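Local coordinates for protein UDP-4-amino-4,6-dideoxy-N-acetyl-beta-L-altrosamine transaminase (Helicobacter pylori, PDB 2FNU) that transfers an amino group from L-glutamate to a UDP-linked 4-keto sugar with pyridoxal phosphate, the second step of pseudaminic acid biosynthesis for flagellin modification, at residues C42-V47 and K244-L249; L112-L117 and E138-L143. One frame throughout, in Å; residues are numbered along the deposited sequence.

Contact 1: residues C42-V47 and K244-L249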
ATOM      1  N   CYS B  42      -4.845  18.862   8.045  1.00 12.33           N
ATOM      2  CA  CYS B  42      -4.056  19.995   8.533  1.00 11.46           C
ATOM      3  C   CYS B  42      -4.944  20.953   9.329  1.00 11.78           C
ATOM      4  O   CYS B  42      -4.510  21.486  10.352  1.00 13.85           O
ATOM      5  CB  CYS B  42      -3.415  20.744   7.362  1.00 14.62           C
ATOM      6  SG  CYS B  42      -2.072  19.777   6.607  1.00 15.19           S
ATOM      7  N   GLU B  43      -6.161  21.183   8.846  1.00 12.44           N
ATOM      8  CA  GLU B  43      -7.088  22.096   9.528  1.00 13.53           C
ATOM      9  C   GLU B  43      -7.543  21.518  10.871  1.00 12.80           C
ATOM     10  O   GLU B  43      -7.593  22.217  11.887  1.00 14.71           O
ATOM     11  CB  GLU B  43      -8.276  22.427   8.635  1.00 14.17           C
ATOM     12  CG  GLU B  43      -7.826  23.249   7.455  1.00 23.33           C
ATOM     13  CD  GLU B  43      -8.938  24.036   6.799  1.00 42.20           C
ATOM     14  OE1 GLU B  43      -9.902  24.418   7.502  1.00 49.57           O
ATOM     15  OE2 GLU B  43      -8.830  24.282   5.576  1.00 46.14           O
ATOM     16  N   PHE B  44      -7.813  20.214  10.888  1.00 12.11           N
ATOM     17  CA  PHE B  44      -8.233  19.550  12.116  1.00 12.90           C
ATOM     18  C   PHE B  44      -7.160  19.572  13.200  1.00 13.66           C
ATOM     19  O   PHE B  44      -7.464  19.779  14.372  1.00 15.02           O
ATOM     20  CB  PHE B  44      -8.619  18.108  11.760  1.00 14.43           C
ATOM     21  CG  PHE B  44      -9.181  17.295  12.902  1.00 14.65           C
ATOM     22  CD1 PHE B  44     -10.481  17.473  13.332  1.00 16.26           C
ATOM     23  CD2 PHE B  44      -8.416  16.292  13.496  1.00 13.45           C
ATOM     24  CE1 PHE B  44     -10.993  16.701  14.380  1.00 18.47           C
ATOM     25  CE2 PHE B  44      -8.930  15.525  14.541  1.00 14.89           C
ATOM     26  CZ  PHE B  44     -10.212  15.726  14.964  1.00 16.61           C
ATOM     27  N   LEU B  45      -5.904  19.349  12.802  1.00 11.92           N
ATOM     28  CA  LEU B  45      -4.805  19.199  13.746  1.00 12.76           C
ATOM     29  C   LEU B  45      -4.019  20.488  13.998  1.00 13.30           C
ATOM     30  O   LEU B  45      -3.268  20.580  14.979  1.00 14.68           O
ATOM     31  CB  LEU B  45      -3.841  18.115  13.235  1.00 13.56           C
ATOM     32  CG  LEU B  45      -4.460  16.719  13.125  1.00 12.36           C
ATOM     33  CD1 LEU B  45      -3.481  15.835  12.369  1.00 16.87           C
ATOM     34  CD2 LEU B  45      -4.780  16.157  14.507  1.00 13.61           C
ATOM     35  N   GLY B  46      -4.157  21.459  13.102  1.00 13.25           N
ATOM     36  CA  GLY B  46      -3.345  22.684  13.183  1.00 15.34           C
ATOM     37  C   GLY B  46      -1.878  22.460  12.820  1.00 14.37           C
ATOM     38  O   GLY B  46      -0.975  23.035  13.454  1.00 15.38           O
ATOM     39  N   VAL B  47      -1.639  21.614  11.810  1.00 12.99           N
ATOM     40  CA  VAL B  47      -0.281  21.325  11.342  1.00 14.08           C
ATOM     41  C   VAL B  47      -0.058  21.866   9.939  1.00 12.70           C
ATOM     42  O   VAL B  47      -1.008  22.183   9.221  1.00 13.89           O
ATOM     43  CB  VAL B  47       0.067  19.808  11.414  1.00 13.20           C
ATOM     44  CG1 VAL B  47       0.028  19.333  12.868  1.00 14.31           C
ATOM     45  CG2 VAL B  47      -0.866  18.973  10.564  1.00 14.25           C
ATOM     46  N   LYS B 244     -15.067  14.683   9.040  1.00 14.85           N
ATOM     47  CA  LYS B 244     -16.050  15.743   9.341  1.00 15.20           C
ATOM     48  C   LYS B 244     -16.847  15.443  10.608  1.00 17.06           C
ATOM     49  O   LYS B 244     -17.361  16.374  11.249  1.00 18.62           O
ATOM     50  CB  LYS B 244     -17.013  15.940   8.168  1.00 17.80           C
ATOM     51  CG  LYS B 244     -16.413  16.758   7.032  1.00 27.66           C
ATOM     52  CD  LYS B 244     -17.297  16.759   5.789  1.00 32.03           C
ATOM     53  CE  LYS B 244     -16.657  17.626   4.696  1.00 42.30           C
ATOM     54  NZ  LYS B 244     -17.091  17.324   3.295  1.00 39.08           N
ATOM     55  N   LYS B 245     -16.980  14.158  10.951  1.00 13.97           N
ATOM     56  CA  LYS B 245     -17.679  13.783  12.186  1.00 15.24           C
ATOM     57  C   LYS B 245     -16.764  13.138  13.220  1.00 15.93           C
ATOM     58  O   LYS B 245     -17.248  12.486  14.153  1.00 16.56           O
ATOM     59  CB  LYS B 245     -18.887  12.872  11.897  1.00 16.46           C
ATOM     60  CG  LYS B 245     -18.563  11.611  11.150  1.00 16.73           C
ATOM     61  CD  LYS B 245     -19.776  10.695  11.049  1.00 19.19           C
ATOM     62  CE  LYS B 245     -19.576   9.703   9.923  1.00 21.07           C
ATOM     63  NZ  LYS B 245     -19.833  10.330   8.580  1.00 23.30           N
ATOM     64  N   ALA B 246     -15.450  13.332  13.084  1.00 13.56           N
ATOM     65  CA  ALA B 246     -14.530  12.685  14.029  1.00 14.62           C
ATOM     66  C   ALA B 246     -14.833  13.045  15.499  1.00 16.27           C
ATOM     67  O   ALA B 246     -14.771  12.180  16.356  1.00 16.80           O
ATOM     68  CB  ALA B 246     -13.061  12.994  13.664  1.00 15.68           C
ATOM     69  N   PRO B 247     -15.114  14.327  15.803  1.00 14.19           N
ATOM     70  CA  PRO B 247     -15.442  14.630  17.206  1.00 16.27           C
ATOM     71  C   PRO B 247     -16.707  13.929  17.720  1.00 15.91           C
ATOM     72  O   PRO B 247     -16.744  13.491  18.882  1.00 15.73           O
ATOM     73  CB  PRO B 247     -15.613  16.153  17.199  1.00 16.14           C
ATOM     74  CG  PRO B 247     -14.721  16.607  16.051  1.00 15.93           C
ATOM     75  CD  PRO B 247     -15.005  15.558  14.995  1.00 16.95           C
ATOM     76  N   PHE B 248     -17.731  13.834  16.869  1.00 14.16           N
ATOM     77  CA  PHE B 248     -18.959  13.112  17.206  1.00 14.10           C
ATOM     78  C   PHE B 248     -18.663  11.641  17.509  1.00 16.33           C
ATOM     79  O   PHE B 248     -19.117  11.099  18.525  1.00 14.80           O
ATOM     80  CB  PHE B 248     -19.973  13.245  16.056  1.00 15.27           C
ATOM     81  CG  PHE B 248     -21.188  12.367  16.202  1.00 20.26           C
ATOM     82  CD1 PHE B 248     -22.298  12.809  16.909  1.00 22.14           C
ATOM     83  CD2 PHE B 248     -21.221  11.098  15.625  1.00 23.35           C
ATOM     84  CE1 PHE B 248     -23.431  11.987  17.049  1.00 22.34           C
ATOM     85  CE2 PHE B 248     -22.350  10.274  15.759  1.00 24.07           C
ATOM     86  CZ  PHE B 248     -23.449  10.730  16.476  1.00 21.86           C
ATOM     87  N   LEU B 249     -17.899  10.992  16.637  1.00 15.04           N
ATOM     88  CA  LEU B 249     -17.576   9.584  16.830  1.00 13.14           C
ATOM     89  C   LEU B 249     -16.761   9.409  18.116  1.00 13.39           C
ATOM     90  O   LEU B 249     -16.977   8.467  18.881  1.00 14.40           O
ATOM     91  CB  LEU B 249     -16.781   9.061  15.621  1.00 12.55           C
ATOM     92  CG  LEU B 249     -17.533   9.114  14.283  1.00 14.23           C
ATOM     93  CD1 LEU B 249     -16.596   8.881  13.083  1.00 15.75           C
ATOM     94  CD2 LEU B 249     -18.683   8.096  14.258  1.00 16.02           C
TER
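Just ahead of A246 and P247, the two residues that the F44 ring touches, K245 NZ is gripped by salt bridges to D12 and D15 and by a weak hydrogen bond to the carbonyl of S241. K245 is the N-cap residue of helix 246-264, so this anchoring ties the start of that helix to the N-terminal part of the chain. In this pyridoxal-phosphate enzyme of the aspartate aminotransferase fold (fold type I), the contact joins the C-terminal end of helix 32-45 to the first turn of helix 246-264. The backbones stay well apart, with F44 CA and K244 CA 9.1 Å from each other, and F44 alone bridges the gap from its side. Its CG stands anti to the backbone N (chi1 -176°), which places the ring's CE1 and CZ within contact of P247 and A246. There CZ meets A246 CB obliquely at 4.2 Å. The same ring also makes a cation-pi contact with K167 and packs on L159, while A246 lies against I185, so the small apolar patch is closed by loops. The helix ends at L45, G46 follows with a positive phi (71°), and V47 N bonds back to C42 O at 3.2 Å. On the more exposed side, the P247 ring approaches near the plane of the phenyl group, at its edge, with CG 4.1 Å from F44 CE1.

Contact 2: residues L112-L117 and E138-L143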
ATOM      1  N   LEU B 112      10.507   8.758  31.960  1.00 14.81           N
ATOM      2  CA  LEU B 112      11.582   8.849  32.983  1.00 15.57           C
ATOM      3  C   LEU B 112      12.643   7.758  32.838  1.00 17.20           C
ATOM      4  O   LEU B 112      13.673   7.790  33.531  1.00 20.08           O
ATOM      5  CB  LEU B 112      11.000   8.808  34.403  1.00 16.03           C
ATOM      6  CG  LEU B 112      10.009   9.919  34.769  1.00 19.02           C
ATOM      7  CD1 LEU B 112       9.607   9.795  36.230  1.00 26.05           C
ATOM      8  CD2 LEU B 112      10.574  11.304  34.467  1.00 20.42           C
ATOM      9  N   ALA B 113      12.406   6.805  31.938  1.00 15.71           N
ATOM     10  CA  ALA B 113      13.317   5.677  31.766  1.00 15.97           C
ATOM     11  C   ALA B 113      13.976   5.643  30.386  1.00 16.77           C
ATOM     12  O   ALA B 113      14.470   4.597  29.957  1.00 18.25           O
ATOM     13  CB  ALA B 113      12.581   4.357  32.050  1.00 18.89           C
ATOM     14  N   LEU B 114      13.990   6.790  29.700  1.00 13.95           N
ATOM     15  CA  LEU B 114      14.535   6.882  28.350  1.00 14.42           C
ATOM     16  C   LEU B 114      15.980   7.348  28.319  1.00 14.03           C
ATOM     17  O   LEU B 114      16.772   6.873  27.506  1.00 15.29           O
ATOM     18  CB  LEU B 114      13.705   7.840  27.474  1.00 15.71           C
ATOM     19  CG  LEU B 114      12.209   7.580  27.344  1.00 16.15           C
ATOM     20  CD1 LEU B 114      11.571   8.711  26.548  1.00 15.55           C
ATOM     21  CD2 LEU B 114      12.011   6.244  26.638  1.00 21.42           C
ATOM     22  N   GLU B 115      16.318   8.316  29.169  1.00 15.49           N
ATOM     23  CA  GLU B 115      17.645   8.928  29.082  1.00 13.95           C
ATOM     24  C   GLU B 115      18.756   7.902  29.293  1.00 15.96           C
ATOM     25  O   GLU B 115      19.799   7.965  28.635  1.00 17.69           O
ATOM     26  CB  GLU B 115      17.767  10.132  30.041  1.00 14.97           C
ATOM     27  CG  GLU B 115      19.048  10.959  29.825  1.00 15.21           C
ATOM     28  CD  GLU B 115      18.903  12.406  30.277  1.00 18.03           C
ATOM     29  OE1 GLU B 115      17.996  12.694  31.090  1.00 16.62           O
ATOM     30  OE2 GLU B 115      19.683  13.251  29.793  1.00 19.80           O
ATOM     31  N   LYS B 116      18.512   6.920  30.160  1.00 16.40           N
ATOM     32  CA  LYS B 116      19.535   5.919  30.434  1.00 17.64           C
ATOM     33  C   LYS B 116      19.881   5.061  29.220  1.00 18.47           C
ATOM     34  O   LYS B 116      20.904   4.383  29.215  1.00 20.48           O
ATOM     35  CB  LYS B 116      19.132   5.035  31.616  1.00 17.27           C
ATOM     36  CG  LYS B 116      17.875   4.197  31.400  1.00 21.41           C
ATOM     37  CD  LYS B 116      17.683   3.287  32.614  1.00 25.53           C
ATOM     38  CE  LYS B 116      16.402   2.509  32.553  1.00 38.53           C
ATOM     39  NZ  LYS B 116      16.150   1.857  33.876  1.00 32.56           N
ATOM     40  N   LEU B 117      19.022   5.103  28.195  1.00 15.17           N
ATOM     41  CA  LEU B 117      19.189   4.260  27.010  1.00 16.37           C
ATOM     42  C   LEU B 117      19.931   4.960  25.888  1.00 16.72           C
ATOM     43  O   LEU B 117      20.277   4.328  24.881  1.00 17.37           O
ATOM     44  CB  LEU B 117      17.822   3.824  26.479  1.00 14.93           C
ATOM     45  CG  LEU B 117      16.957   3.042  27.462  1.00 17.01           C
ATOM     46  CD1 LEU B 117      15.573   2.844  26.848  1.00 15.40           C
ATOM     47  CD2 LEU B 117      17.579   1.708  27.820  1.00 20.47           C
ATOM     48  N   GLU B 138       5.872  16.819  26.512  1.00 15.88           N
ATOM     49  CA  GLU B 138       6.862  17.859  26.817  1.00 16.39           C
ATOM     50  C   GLU B 138       8.177  17.240  27.279  1.00 14.32           C
ATOM     51  O   GLU B 138       9.261  17.645  26.845  1.00 17.14           O
ATOM     52  CB  GLU B 138       6.330  18.821  27.868  1.00 20.13           C
ATOM     53  CG  GLU B 138       7.180  20.078  28.017  1.00 29.14           C
ATOM     54  CD  GLU B 138       6.482  21.170  28.814  1.00 45.45           C
ATOM     55  OE1 GLU B 138       7.197  21.981  29.443  1.00 53.16           O
ATOM     56  OE2 GLU B 138       5.229  21.225  28.804  1.00 51.75           O
ATOM     57  N   SER B 139       8.060  16.225  28.130  1.00 15.30           N
ATOM     58  CA  SER B 139       9.234  15.502  28.599  1.00 15.93           C
ATOM     59  C   SER B 139      10.063  14.920  27.446  1.00 14.96           C
ATOM     60  O   SER B 139      11.294  15.076  27.407  1.00 17.42           O
ATOM     61  CB  SER B 139       8.792  14.404  29.565  1.00 17.76           C
ATOM     62  OG  SER B 139       9.917  13.721  30.077  1.00 19.10           O
ATOM     63  N   VAL B 140       9.382  14.254  26.504  1.00 13.26           N
ATOM     64  CA  VAL B 140      10.075  13.593  25.396  1.00 13.66           C
ATOM     65  C   VAL B 140      10.684  14.625  24.426  1.00 12.86           C
ATOM     66  O   VAL B 140      11.800  14.421  23.913  1.00 15.42           O
ATOM     67  CB  VAL B 140       9.130  12.614  24.655  1.00 14.21           C
ATOM     68  CG1 VAL B 140       9.832  11.967  23.471  1.00 18.33           C
ATOM     69  CG2 VAL B 140       8.603  11.527  25.628  1.00 16.61           C
ATOM     70  N   GLN B 141       9.941  15.702  24.146  1.00 15.02           N
ATOM     71  CA  GLN B 141      10.448  16.802  23.305  1.00 14.46           C
ATOM     72  C   GLN B 141      11.774  17.350  23.854  1.00 14.11           C
ATOM     73  O   GLN B 141      12.765  17.483  23.124  1.00 17.16           O
ATOM     74  CB  GLN B 141       9.447  17.955  23.269  1.00 17.29           C
ATOM     75  CG  GLN B 141       8.218  17.753  22.372  1.00 17.43           C
ATOM     76  CD  GLN B 141       7.259  18.930  22.444  1.00 19.46           C
ATOM     77  OE1 GLN B 141       7.123  19.586  23.501  1.00 20.30           O
ATOM     78  NE2 GLN B 141       6.566  19.203  21.327  1.00 19.30           N
ATOM     79  N   LYS B 142      11.764  17.625  25.153  1.00 16.70           N
ATOM     80  CA  LYS B 142      12.929  18.232  25.802  1.00 17.75           C
ATOM     81  C   LYS B 142      14.099  17.280  25.785  1.00 17.83           C
ATOM     82  O   LYS B 142      15.241  17.686  25.514  1.00 16.70           O
ATOM     83  CB  LYS B 142      12.603  18.640  27.231  1.00 18.45           C
ATOM     84  CG  LYS B 142      11.774  19.913  27.287  1.00 21.86           C
ATOM     85  CD  LYS B 142      11.516  20.317  28.724  1.00 27.40           C
ATOM     86  CE  LYS B 142      10.714  21.613  28.782  1.00 37.70           C
ATOM     87  NZ  LYS B 142      10.220  21.860  30.167  1.00 47.44           N
ATOM     88  N   LEU B 143      13.823  16.006  26.057  1.00 15.32           N
ATOM     89  CA  LEU B 143      14.895  15.011  26.017  1.00 13.90           C
ATOM     90  C   LEU B 143      15.533  14.855  24.632  1.00 15.35           C
ATOM     91  O   LEU B 143      16.761  14.739  24.486  1.00 17.07           O
ATOM     92  CB  LEU B 143      14.377  13.673  26.521  1.00 12.68           C
ATOM     93  CG  LEU B 143      15.462  12.614  26.726  1.00 15.52           C
ATOM     94  CD1 LEU B 143      16.455  13.006  27.822  1.00 15.94           C
ATOM     95  CD2 LEU B 143      14.874  11.239  27.051  1.00 15.12           C
TER
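L143 and E115 both carry CG anti to the backbone N (chi1 -171° and -170°), and these torsions bring the leucine's branched end up against the glutamate side chain. Helix 137-146 is the connection of a beta-alpha-beta crossover between the parallel strands 122-128 and 150-154 of the central sheet, and the loop segment 112-117 packs on its flank shortly before the first of those strands. L143 is the central wedge. Its CD2 methyl sits 3.6 Å from L114 CB and 3.9 Å from E115 N, while the CD1 methyl, where the two side chains cross at an angle, sits against the face of the E115 carboxylate, with CB and CG of the glutamate completing the contact. E115 OE2 carries on to a salt bridge with K146, the last residue of the helix, and a hydrogen bond with H147 just after it. These two partners on OE2 probably limit rotation of the carboxylate, holding its face over the L143 CD1 methyl. Deeper in, L114 CD1 reaches V140 CG2 at 4.2 Å. This buried side also takes in I125, which touches both L114 and L143, while I78 touches L114 and F151 touches V140, so sheet, loop and helix share one apolar layer. The tightest approach between the two segments is that of L143 CD1 to E115 CD, 3.5 Å.

Overall arrangement
Contacts 1 and 2 have centres 29 Å apart and nearest atoms about 11 Å apart. The central sheet relates them: L45 and V47 of contact 1 lean on strand 191-195, whereas contact 2 packs on strands 76-79, 122-128 and 150-154. Both segments of contact 2 fall between 42-47 and 244-249 in sequence. Contact 1 is the nearer to the active site, though its touching residues do not line the pocket: the side chain of A246 is about 11 Å from that of K183, the lysine that carries the cofactor in the resting enzyme but not here. Contact 2 is remote from the annotated sites, although strand 150-154 ends at D154 of the cofactor pocket.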